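Local coordinates for protein DynE8 (Micromonospora chersina, PDB 4AMM) that acts as an iterative polyketide synthase in enediyne biosynthesis, represented here by its acyltransferase domain, which probably transfers acyl units for chain assembly, at residues A[149-154]-A[175-180]; A[195-200]-A[294-299]; A[199-204]-A[325-330]. One frame throughout, in Å; residues are numbered along the deposited sequence.

Contact 1. Residues A[149-154]-A[175-180]; sequences PAIIAD and HSLGEL
At the turn that fits the nucleophile elbow (GxSxG) of acyltransferases, L177 reaches across to I151 and I152 of helix 144-165. The leucine follows S176, whose strained backbone (phi 55°, psi -117°) is what such an elbow between strand and helix requires, and it leads into helix 178-185. With CG anti to the backbone N (chi1 174°), the L177 side chain reaches helix 144-165, and its fork is divided between two consecutive isoleucines. L177 CD1 lies 3.6 Å from I152 CG1, while L177 CD2 approaches I151 CG2 at 3.9 Å. Beyond the fork, I152 CD1 continues past the leucine to L180 CB at 4.2 Å and also lies 3.8 Å from L177 O. With an alanine here in place of L177 the whole fork beyond CB is gone, which would probably open a gap between the elbow and helix 144-165 and give I152 CD1 more room to turn. No hydrogen bond crosses this contact; the polar S176 OG instead bonds to H278. Between these two segments the elbow is thus backed by apolar fit, a match of shape that leaves the serine's hydrogen-bonding groups to other partners.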
ATOM      1  N   PRO A 149      -4.458  11.719  10.812  1.00 14.38           N
ATOM      2  CA  PRO A 149      -5.462  10.863  11.513  1.00 14.87           C
ATOM      3  C   PRO A 149      -6.470  10.303  10.539  1.00 15.20           C
ATOM      4  O   PRO A 149      -6.959   9.173  10.775  1.00 16.24           O
ATOM      5  CB  PRO A 149      -6.050  11.767  12.575  1.00 15.52           C
ATOM      6  CG  PRO A 149      -5.726  13.225  12.074  1.00 16.68           C
ATOM      7  CD  PRO A 149      -4.430  13.103  11.347  1.00 15.17           C
ATOM      8  N   ALA A 150      -6.845  11.023   9.486  1.00 15.63           N
ATOM      9  CA  ALA A 150      -7.770  10.474   8.485  1.00 15.44           C
ATOM     10  C   ALA A 150      -7.216   9.249   7.834  1.00 14.83           C
ATOM     11  O   ALA A 150      -7.958   8.216   7.738  1.00 16.76           O
ATOM     12  CB  ALA A 150      -8.124  11.488   7.466  1.00 17.70           C
ATOM     13  N   ILE A 151      -5.962   9.281   7.394  1.00 14.22           N
ATOM     14  CA  ILE A 151      -5.372   8.107   6.732  1.00 13.47           C
ATOM     15  C   ILE A 151      -5.290   6.967   7.736  1.00 14.98           C
ATOM     16  O   ILE A 151      -5.579   5.785   7.365  1.00 15.94           O
ATOM     17  CB  ILE A 151      -3.997   8.483   6.287  1.00 15.37           C
ATOM     18  CG1 ILE A 151      -4.175   9.459   5.081  1.00 15.19           C
ATOM     19  CG2 ILE A 151      -3.168   7.264   5.844  1.00 14.56           C
ATOM     20  CD1 ILE A 151      -2.839  10.236   4.726  1.00 18.30           C
ATOM     21  N   ILE A 152      -4.872   7.185   8.980  1.00 13.18           N
ATOM     22  CA  ILE A 152      -4.721   6.112   9.976  1.00 13.62           C
ATOM     23  C   ILE A 152      -6.110   5.574  10.308  1.00 15.12           C
ATOM     24  O   ILE A 152      -6.225   4.330  10.411  1.00 14.90           O
ATOM     25  CB  ILE A 152      -3.939   6.642  11.186  1.00 13.52           C
ATOM     26  CG1 ILE A 152      -2.499   6.858  10.819  1.00 14.31           C
ATOM     27  CG2 ILE A 152      -4.148   5.709  12.362  1.00 17.16           C
ATOM     28  CD1 ILE A 152      -1.746   5.498  10.504  1.00 15.40           C
ATOM     29  N   ALA A 153      -7.145   6.386  10.366  1.00 13.99           N
ATOM     30  CA  ALA A 153      -8.501   5.817  10.628  1.00 14.15           C
ATOM     31  C   ALA A 153      -8.871   4.863   9.498  1.00 15.02           C
ATOM     32  O   ALA A 153      -9.416   3.748   9.781  1.00 16.74           O
ATOM     33  CB  ALA A 153      -9.511   6.944  10.771  1.00 15.36           C
ATOM     34  N   ASP A 154      -8.605   5.183   8.251  1.00 15.79           N
ATOM     35  CA  ASP A 154      -8.935   4.266   7.128  1.00 15.43           C
ATOM     36  C   ASP A 154      -8.065   3.032   7.232  1.00 15.70           C
ATOM     37  O   ASP A 154      -8.529   1.914   6.958  1.00 15.20           O
ATOM     38  CB  ASP A 154      -8.811   4.922   5.748  1.00 16.45           C
ATOM     39  CG  ASP A 154      -9.930   5.914   5.470  1.00 22.16           C
ATOM     40  OD1 ASP A 154     -11.073   5.743   5.968  1.00 25.64           O
ATOM     41  OD2 ASP A 154      -9.653   6.863   4.693  1.00 26.04           O
ATOM     42  N   HIS A 175       4.884   3.058   5.262  1.00 11.83           N
ATOM     43  CA  HIS A 175       5.657   4.216   4.713  1.00 11.65           C
ATOM     44  C   HIS A 175       5.402   5.442   5.566  1.00 11.67           C
ATOM     45  O   HIS A 175       4.313   5.985   5.581  1.00 12.31           O
ATOM     46  CB  HIS A 175       5.141   4.440   3.286  1.00 12.15           C
ATOM     47  CG  HIS A 175       6.063   5.239   2.403  1.00 11.24           C
ATOM     48  ND1 HIS A 175       6.185   6.626   2.543  1.00 14.46           N
ATOM     49  CD2 HIS A 175       6.816   4.879   1.322  1.00 11.91           C
ATOM     50  CE1 HIS A 175       7.001   7.050   1.584  1.00 13.91           C
ATOM     51  NE2 HIS A 175       7.407   6.025   0.843  1.00 12.55           N
ATOM     52  N   SER A 176       6.468   5.874   6.263  1.00 12.96           N
ATOM     53  CA  SER A 176       6.375   7.118   7.094  1.00 12.71           C
ATOM     54  C   SER A 176       5.177   6.947   8.066  1.00 12.89           C
ATOM     55  O   SER A 176       5.245   6.055   8.979  1.00 13.04           O
ATOM     56  CB  SER A 176       6.304   8.355   6.218  1.00 13.67           C
ATOM     57  OG  SER A 176       6.393   9.451   7.164  1.00 15.62           O
ATOM     58  N   LEU A 177       4.144   7.753   7.998  1.00 11.55           N
ATOM     59  CA  LEU A 177       2.963   7.629   8.815  1.00 13.07           C
ATOM     60  C   LEU A 177       2.468   6.183   8.936  1.00 11.73           C
ATOM     61  O   LEU A 177       1.962   5.759   9.998  1.00 12.94           O
ATOM     62  CB  LEU A 177       1.829   8.514   8.223  1.00 12.65           C
ATOM     63  CG  LEU A 177       0.460   8.394   8.876  1.00 13.68           C
ATOM     64  CD1 LEU A 177       0.492   8.859  10.361  1.00 15.30           C
ATOM     65  CD2 LEU A 177      -0.524   9.176   8.049  1.00 14.30           C
ATOM     66  N   GLY A 178       2.498   5.466   7.809  1.00 11.95           N
ATOM     67  CA  GLY A 178       1.974   4.073   7.841  1.00 11.65           C
ATOM     68  C   GLY A 178       2.702   3.170   8.812  1.00 11.81           C
ATOM     69  O   GLY A 178       2.093   2.130   9.151  1.00 11.71           O
ATOM     70  N   GLU A 179       3.907   3.481   9.230  1.00 11.51           N
ATOM     71  CA  GLU A 179       4.563   2.602  10.228  1.00 10.41           C
ATOM     72  C   GLU A 179       3.705   2.576  11.477  1.00 14.01           C
ATOM     73  O   GLU A 179       3.726   1.573  12.188  1.00 14.23           O
ATOM     74  CB  GLU A 179       5.943   3.119  10.508  1.00 12.68           C
ATOM     75  CG  GLU A 179       6.790   2.085  11.341  1.00 14.67           C
ATOM     76  CD  GLU A 179       8.184   1.915  10.808  1.00 16.55           C
ATOM     77  OE1 GLU A 179       8.419   1.956   9.582  1.00 15.91           O
ATOM     78  OE2 GLU A 179       9.135   1.636  11.617  1.00 15.75           O
ATOM     79  N   LEU A 180       3.009   3.618  11.841  1.00 12.43           N
ATOM     80  CA  LEU A 180       2.064   3.602  12.998  1.00 13.15           C
ATOM     81  C   LEU A 180       0.980   2.551  12.836  1.00 14.19           C
ATOM     82  O   LEU A 180       0.718   1.767  13.790  1.00 14.67           O
ATOM     83  CB  LEU A 180       1.371   4.941  13.275  1.00 14.68           C
ATOM     84  CG  LEU A 180       2.238   5.972  13.968  1.00 17.75           C
ATOM     85  CD1 LEU A 180       3.460   6.421  13.121  1.00 17.54           C
ATOM     86  CD2 LEU A 180       1.333   7.174  14.275  1.00 17.47           C
TER

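Contact 2. Residues A[195-200]-A[294-299]; sequences LALARA and GRLPWR
This is apolar packing of a helix against a loop: L197 of helix 191-206 meets L296 and W298 in the connection that leaves helix 283-294 and leads to strand 305-306, an outermost strand of the parallel sheet of this acyltransferase domain. The loop is shaped by an inverse gamma turn centred on P297, closed by the backbone bond from W298 N to L296 O (2.9 Å). Across this turn, the residues on the two sides of the proline both reach the same leucine. L197 has its CG anti to the backbone N (chi1 179°), which carries the branch out between its two partners. The backbones stay well apart, the nearest CA atoms, of L197 and L296, being 8.7 Å from each other, so the side chains span the gap. L296 CD1 sits beside the stem of the leucine, 4.1 Å from L197 CB. The W298 and L197 side chains cross at about a right angle. Elsewhere the W298 side chain touches P319, V320 and L323 of helix 319-328, and its NE1 is hydrogen-bonded to the A293 carbonyl, so the loop wedges its tryptophan among three helices. From the L197 side the benzo end of that ring is met obliquely by a single methyl, L197 CD2, 3.8 Å from W298 CZ2 and 3.9 Å from W298 CH2.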
ATOM      1  N   LEU A 195      -4.667   6.010  16.662  1.00 14.70           N
ATOM      2  CA  LEU A 195      -5.321   7.180  16.095  1.00 14.34           C
ATOM      3  C   LEU A 195      -4.990   8.410  16.904  1.00 17.27           C
ATOM      4  O   LEU A 195      -4.730   9.458  16.263  1.00 17.55           O
ATOM      5  CB  LEU A 195      -6.839   6.899  16.023  1.00 19.08           C
ATOM      6  CG  LEU A 195      -7.609   8.039  15.457  1.00 21.05           C
ATOM      7  CD1 LEU A 195      -7.279   8.318  13.975  1.00 20.95           C
ATOM      8  CD2 LEU A 195      -9.132   7.842  15.603  1.00 26.62           C
ATOM      9  N   ALA A 196      -4.967   8.356  18.240  1.00 18.65           N
ATOM     10  CA  ALA A 196      -4.628   9.480  19.025  1.00 18.10           C
ATOM     11  C   ALA A 196      -3.180   9.938  18.719  1.00 17.65           C
ATOM     12  O   ALA A 196      -2.921  11.151  18.596  1.00 18.29           O
ATOM     13  CB  ALA A 196      -4.855   9.156  20.523  1.00 18.76           C
ATOM     14  N   LEU A 197      -2.262   9.005  18.562  1.00 15.98           N
ATOM     15  CA  LEU A 197      -0.892   9.352  18.252  1.00 14.04           C
ATOM     16  C   LEU A 197      -0.817   9.966  16.853  1.00 15.28           C
ATOM     17  O   LEU A 197      -0.041  10.912  16.652  1.00 14.68           O
ATOM     18  CB  LEU A 197       0.020   8.134  18.348  1.00 15.66           C
ATOM     19  CG  LEU A 197       1.479   8.338  18.037  1.00 16.84           C
ATOM     20  CD1 LEU A 197       2.101   9.351  19.003  1.00 19.19           C
ATOM     21  CD2 LEU A 197       2.163   7.000  18.095  1.00 19.96           C
ATOM     22  N   ALA A 198      -1.564   9.446  15.922  1.00 14.85           N
ATOM     23  CA  ALA A 198      -1.620  10.081  14.567  1.00 15.10           C
ATOM     24  C   ALA A 198      -2.090  11.529  14.615  1.00 15.39           C
ATOM     25  O   ALA A 198      -1.577  12.325  13.893  1.00 13.70           O
ATOM     26  CB  ALA A 198      -2.477   9.261  13.613  1.00 16.27           C
ATOM     27  N   ARG A 199      -3.069  11.856  15.452  1.00 16.34           N
ATOM     28  CA  ARG A 199      -3.579  13.242  15.557  1.00 16.19           C
ATOM     29  C   ARG A 199      -2.405  14.046  16.132  1.00 16.30           C
ATOM     30  O   ARG A 199      -2.146  15.136  15.633  1.00 16.40           O
ATOM     31  CB  ARG A 199      -4.739  13.270  16.558  1.00 18.98           C
ATOM     32  CG  ARG A 199      -5.973  12.656  16.138  1.00 22.23           C
ATOM     33  CD  ARG A 199      -7.153  13.024  17.156  1.00 32.85           C
ATOM     34  NE  ARG A 199      -8.325  12.287  16.712  1.00 39.18           N
ATOM     35  CZ  ARG A 199      -8.975  12.553  15.581  1.00 44.03           C
ATOM     36  NH1 ARG A 199      -8.593  13.591  14.816  1.00 41.80           N
ATOM     37  NH2 ARG A 199     -10.022  11.795  15.231  1.00 48.27           N
ATOM     38  N   ALA A 200      -1.694  13.568  17.125  1.00 16.23           N
ATOM     39  CA  ALA A 200      -0.623  14.375  17.707  1.00 15.81           C
ATOM     40  C   ALA A 200       0.502  14.589  16.678  1.00 16.98           C
ATOM     41  O   ALA A 200       1.128  15.679  16.627  1.00 17.77           O
ATOM     42  CB  ALA A 200      -0.106  13.679  19.008  1.00 17.57           C
ATOM     43  N   GLY A 294       5.637   9.090  24.390  1.00 20.45           N
ATOM     44  CA  GLY A 294       6.232   8.518  25.587  1.00 22.58           C
ATOM     45  C   GLY A 294       5.200   8.225  26.644  1.00 25.22           C
ATOM     46  O   GLY A 294       5.524   7.546  27.596  1.00 28.58           O
ATOM     47  N   ARG A 295       3.999   8.755  26.468  1.00 24.60           N
ATOM     48  CA  ARG A 295       2.856   8.578  27.369  1.00 26.74           C
ATOM     49  C   ARG A 295       2.041   7.318  27.073  1.00 27.78           C
ATOM     50  O   ARG A 295       1.051   7.035  27.794  1.00 29.11           O
ATOM     51  CB  ARG A 295       1.921   9.784  27.264  1.00 27.73           C
ATOM     52  CG  ARG A 295       2.479  11.123  27.768  1.00 31.65           C
ATOM     53  CD  ARG A 295       1.614  12.281  27.281  1.00 37.59           C
ATOM     54  NE  ARG A 295       2.181  13.579  27.673  1.00 41.55           N
ATOM     55  CZ  ARG A 295       2.029  14.698  26.965  1.00 44.93           C
ATOM     56  NH1 ARG A 295       1.344  14.691  25.812  1.00 49.28           N
ATOM     57  NH2 ARG A 295       2.566  15.830  27.399  1.00 45.99           N
ATOM     58  N   LEU A 296       2.444   6.521  26.086  1.00 24.41           N
ATOM     59  CA  LEU A 296       1.551   5.422  25.647  1.00 22.88           C
ATOM     60  C   LEU A 296       2.060   4.085  26.105  1.00 21.86           C
ATOM     61  O   LEU A 296       3.261   3.842  26.203  1.00 24.62           O
ATOM     62  CB  LEU A 296       1.439   5.372  24.073  1.00 23.51           C
ATOM     63  CG  LEU A 296       0.898   6.691  23.571  1.00 23.82           C
ATOM     64  CD1 LEU A 296       1.061   6.712  22.061  1.00 24.91           C
ATOM     65  CD2 LEU A 296      -0.482   6.939  23.972  1.00 27.15           C
ATOM     66  N   PRO A 297       1.126   3.143  26.285  1.00 23.75           N
ATOM     67  CA  PRO A 297       1.470   1.805  26.805  1.00 23.19           C
ATOM     68  C   PRO A 297       1.952   0.844  25.687  1.00 24.51           C
ATOM     69  O   PRO A 297       1.329  -0.201  25.412  1.00 25.43           O
ATOM     70  CB  PRO A 297       0.132   1.349  27.406  1.00 23.72           C
ATOM     71  CG  PRO A 297      -0.901   1.901  26.413  1.00 24.30           C
ATOM     72  CD  PRO A 297      -0.314   3.306  26.042  1.00 23.47           C
ATOM     73  N   TRP A 298       3.087   1.159  25.108  1.00 22.65           N
ATOM     74  CA  TRP A 298       3.672   0.309  24.039  1.00 21.34           C
ATOM     75  C   TRP A 298       3.923  -1.121  24.398  1.00 22.94           C
ATOM     76  O   TRP A 298       4.399  -1.390  25.548  1.00 23.92           O
ATOM     77  CB  TRP A 298       5.046   0.886  23.589  1.00 22.06           C
ATOM     78  CG  TRP A 298       4.904   2.252  22.944  1.00 21.15           C
ATOM     79  CD1 TRP A 298       5.087   3.478  23.540  1.00 20.76           C
ATOM     80  CD2 TRP A 298       4.569   2.512  21.584  1.00 18.69           C
ATOM     81  NE1 TRP A 298       4.842   4.490  22.653  1.00 20.11           N
ATOM     82  CE2 TRP A 298       4.515   3.923  21.444  1.00 17.87           C
ATOM     83  CE3 TRP A 298       4.234   1.688  20.503  1.00 20.22           C
ATOM     84  CZ2 TRP A 298       4.210   4.535  20.226  1.00 19.44           C
ATOM     85  CZ3 TRP A 298       3.898   2.303  19.287  1.00 19.68           C
ATOM     86  CH2 TRP A 298       3.909   3.707  19.151  1.00 20.24           C
ATOM     87  N   ARG A 299       3.609  -2.051  23.497  1.00 22.76           N
ATOM     88  CA  ARG A 299       3.997  -3.466  23.654  1.00 24.73           C
ATOM     89  C   ARG A 299       4.935  -3.884  22.541  1.00 25.11           C
ATOM     90  O   ARG A 299       4.957  -3.263  21.472  1.00 23.76           O
ATOM     91  CB  ARG A 299       2.732  -4.352  23.645  1.00 26.35           C
ATOM     92  CG  ARG A 299       1.615  -3.875  24.602  1.00 29.78           C
ATOM     93  CD  ARG A 299       0.564  -4.930  24.937  1.00 37.49           C
ATOM     94  NE  ARG A 299      -0.480  -4.352  25.799  1.00 45.39           N
ATOM     95  CZ  ARG A 299      -1.583  -4.984  26.223  1.00 46.91           C
ATOM     96  NH1 ARG A 299      -1.808  -6.259  25.892  1.00 47.77           N
ATOM     97  NH2 ARG A 299      -2.460  -4.346  26.999  1.00 47.90           N
TER

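Contact 3. Residues A[199-204]-A[325-330]; sequences RARGEA and RQLTGP
The guanidinium of R201 and the amide of Q326 stand nearly perpendicular, their planes 79° apart, with the amide oxygen near the edge of the guanidinium. R201 reaches this position as a chain extended from CG to NE, with CG anti to the backbone N (chi1 -176°). Its NH2 gives a weak, bent hydrogen bond to Q326 OE1 (3.1 Å, 147° at the hydrogen). A water lying in the guanidinium plane completes the link, accepting from R201 NE at 2.9 Å and donating to Q326 OE1 at 2.7 Å, so that the amide oxygen accepts two hydrogen bonds, the one from NH2 weak. The pair joins helix 191-206 to helix 319-328 beside the probable nucleophile elbow: R201 NH2 also bonds to S176 OG, and Q326 NE2 makes a weak bond to S176 O. This setting is consistent with that of the arginine which, in malonyl-transferring relatives, pairs with the substrate carboxylate. R201 NH1 is held by Q148 of helix 144-165, its strongest polar partner, which helps fix the rotation of the group. L327 runs past the arginine in the opposite direction, its CD1 meeting the guanidinium obliquely, 3.6 Å from R201 NH2 and 3.7 Å from R201 NE.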
ATOM      1  N   ARG A 199      -3.069  11.856  15.452  1.00 16.34           N
ATOM      2  CA  ARG A 199      -3.579  13.242  15.557  1.00 16.19           C
ATOM      3  C   ARG A 199      -2.405  14.046  16.132  1.00 16.30           C
ATOM      4  O   ARG A 199      -2.146  15.136  15.633  1.00 16.40           O
ATOM      5  CB  ARG A 199      -4.739  13.270  16.558  1.00 18.98           C
ATOM      6  CG  ARG A 199      -5.973  12.656  16.138  1.00 22.23           C
ATOM      7  CD  ARG A 199      -7.153  13.024  17.156  1.00 32.85           C
ATOM      8  NE  ARG A 199      -8.325  12.287  16.712  1.00 39.18           N
ATOM      9  CZ  ARG A 199      -8.975  12.553  15.581  1.00 44.03           C
ATOM     10  NH1 ARG A 199      -8.593  13.591  14.816  1.00 41.80           N
ATOM     11  NH2 ARG A 199     -10.022  11.795  15.231  1.00 48.27           N
ATOM     12  N   ALA A 200      -1.694  13.568  17.125  1.00 16.23           N
ATOM     13  CA  ALA A 200      -0.623  14.375  17.707  1.00 15.81           C
ATOM     14  C   ALA A 200       0.502  14.589  16.678  1.00 16.98           C
ATOM     15  O   ALA A 200       1.128  15.679  16.627  1.00 17.77           O
ATOM     16  CB  ALA A 200      -0.106  13.679  19.008  1.00 17.57           C
ATOM     17  N   ARG A 201       0.794  13.569  15.912  1.00 14.90           N
ATOM     18  CA  ARG A 201       1.901  13.582  14.960  1.00 13.86           C
ATOM     19  C   ARG A 201       1.536  14.560  13.857  1.00 14.90           C
ATOM     20  O   ARG A 201       2.378  15.381  13.453  1.00 15.41           O
ATOM     21  CB  ARG A 201       2.094  12.186  14.371  1.00 14.42           C
ATOM     22  CG  ARG A 201       3.302  12.021  13.421  1.00 13.82           C
ATOM     23  CD  ARG A 201       3.353  10.560  12.969  1.00 14.45           C
ATOM     24  NE  ARG A 201       4.584  10.215  12.226  1.00 14.54           N
ATOM     25  CZ  ARG A 201       4.723  10.400  10.914  1.00 15.29           C
ATOM     26  NH1 ARG A 201       3.802  11.030  10.188  1.00 14.66           N
ATOM     27  NH2 ARG A 201       5.825   9.951  10.321  1.00 16.10           N
ATOM     28  N   GLY A 202       0.314  14.547  13.356  1.00 14.68           N
ATOM     29  CA  GLY A 202      -0.065  15.498  12.325  1.00 13.94           C
ATOM     30  C   GLY A 202      -0.088  16.903  12.853  1.00 14.88           C
ATOM     31  O   GLY A 202       0.385  17.841  12.147  1.00 16.19           O
ATOM     32  N   GLU A 203      -0.529  17.105  14.084  1.00 17.12           N
ATOM     33  CA  GLU A 203      -0.477  18.491  14.672  1.00 16.82           C
ATOM     34  C   GLU A 203       1.001  18.937  14.768  1.00 17.18           C
ATOM     35  O   GLU A 203       1.345  20.068  14.327  1.00 18.70           O
ATOM     36  CB  GLU A 203      -1.178  18.477  16.019  1.00 18.74           C
ATOM     37  CG  GLU A 203      -1.106  19.843  16.786  1.00 24.59           C
ATOM     38  CD  GLU A 203      -1.637  19.779  18.249  1.00 32.83           C
ATOM     39  OE1 GLU A 203      -0.946  19.241  19.141  1.00 35.01           O
ATOM     40  OE2 GLU A 203      -2.766  20.251  18.498  1.00 38.57           O
ATOM     41  N   ALA A 204       1.887  18.053  15.240  1.00 16.79           N
ATOM     42  CA  ALA A 204       3.344  18.483  15.445  1.00 17.57           C
ATOM     43  C   ALA A 204       3.942  18.802  14.057  1.00 17.70           C
ATOM     44  O   ALA A 204       4.616  19.825  13.860  1.00 19.66           O
ATOM     45  CB  ALA A 204       4.138  17.389  16.141  1.00 20.27           C
ATOM     46  N   ARG A 325      13.091   9.608  15.632  1.00 13.70           N
ATOM     47  CA  ARG A 325      14.044   9.749  14.537  1.00 14.16           C
ATOM     48  C   ARG A 325      13.426   9.493  13.176  1.00 13.02           C
ATOM     49  O   ARG A 325      14.046   9.882  12.173  1.00 13.59           O
ATOM     50  CB  ARG A 325      15.337   8.976  14.771  1.00 15.88           C
ATOM     51  CG  ARG A 325      15.221   7.512  14.604  1.00 15.95           C
ATOM     52  CD  ARG A 325      16.671   6.980  14.604  1.00 17.42           C
ATOM     53  NE  ARG A 325      16.743   5.505  14.530  1.00 18.84           N
ATOM     54  CZ  ARG A 325      16.653   4.682  15.567  1.00 20.90           C
ATOM     55  NH1 ARG A 325      16.530   5.097  16.815  1.00 20.79           N
ATOM     56  NH2 ARG A 325      16.811   3.365  15.320  1.00 25.13           N
ATOM     57  N   GLN A 326      12.264   8.871  13.102  1.00 11.78           N
ATOM     58  CA  GLN A 326      11.528   8.759  11.809  1.00 10.56           C
ATOM     59  C   GLN A 326      11.355  10.121  11.208  1.00 11.86           C
ATOM     60  O   GLN A 326      11.462  10.190   9.977  1.00 12.34           O
ATOM     61  CB  GLN A 326      10.180   8.193  12.034  1.00 10.93           C
ATOM     62  CG  GLN A 326       9.361   8.025  10.730  1.00 12.31           C
ATOM     63  CD  GLN A 326       8.105   7.243  10.880  1.00 12.70           C
ATOM     64  OE1 GLN A 326       7.268   7.583  11.722  1.00 16.35           O
ATOM     65  NE2 GLN A 326       7.937   6.191  10.106  1.00 13.86           N
ATOM     66  N   LEU A 327      11.117  11.140  11.997  1.00 10.78           N
ATOM     67  CA  LEU A 327      10.691  12.406  11.378  1.00 11.81           C
ATOM     68  C   LEU A 327      11.849  13.140  10.741  1.00 10.78           C
ATOM     69  O   LEU A 327      11.617  13.867   9.772  1.00 11.21           O
ATOM     70  CB  LEU A 327      10.049  13.284  12.401  1.00 13.51           C
ATOM     71  CG  LEU A 327       8.515  13.163  12.507  1.00 16.55           C
ATOM     72  CD1 LEU A 327       7.907  11.808  12.667  1.00 18.73           C
ATOM     73  CD2 LEU A 327       8.008  14.052  13.597  1.00 17.83           C
ATOM     74  N   THR A 328      13.088  12.953  11.253  1.00  9.58           N
ATOM     75  CA  THR A 328      14.200  13.669  10.729  1.00  9.84           C
ATOM     76  C   THR A 328      14.993  12.915   9.664  1.00 10.84           C
ATOM     77  O   THR A 328      15.717  13.452   8.881  1.00 10.77           O
ATOM     78  CB  THR A 328      15.165  14.076  11.858  1.00 10.57           C
ATOM     79  OG1 THR A 328      15.366  12.915  12.650  1.00 14.33           O
ATOM     80  CG2 THR A 328      14.494  15.161  12.745  1.00 14.06           C
ATOM     81  N   GLY A 329      14.931  11.577   9.778  1.00 10.08           N
ATOM     82  CA  GLY A 329      15.655  10.673   8.891  1.00 11.42           C
ATOM     83  C   GLY A 329      14.865  10.295   7.622  1.00 10.41           C
ATOM     84  O   GLY A 329      13.647  10.550   7.523  1.00 11.71           O
ATOM     85  N   PRO A 330      15.538   9.559   6.729  1.00  9.99           N
ATOM     86  CA  PRO A 330      14.861   9.212   5.448  1.00 10.01           C
ATOM     87  C   PRO A 330      13.892   8.058   5.629  1.00 10.31           C
ATOM     88  O   PRO A 330      14.054   7.213   6.530  1.00 10.87           O
ATOM     89  CB  PRO A 330      16.003   8.805   4.544  1.00 11.92           C
ATOM     90  CG  PRO A 330      17.028   8.243   5.530  1.00 13.16           C
ATOM     91  CD  PRO A 330      16.977   9.260   6.704  1.00 10.70           C
TER
HETATM   92  O   HOH W   1       6.569   8.986  13.899  1.00 18.94           O

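The three contacts form a compact cluster within the acyltransferase domain, their centres 11 to 12 Å apart. Contact 1 closes along the chain before the others open; helix 191-206, which follows helix 178-185, then supplies the first segment of both contact 2 and contact 3, the two overlapping at R199 and A200. Their second segments come much later, first the loop at 294-299 and then the end of helix 319-328. Helix 191-206 also packs directly on helix 144-165, through A198 on I152. One helix therefore connects contact 1, whose centre is about 11 Å from the chain's centre, to contacts 2 and 3, whose centres lie further out, at about 22 and 20 Å, on the same side of it.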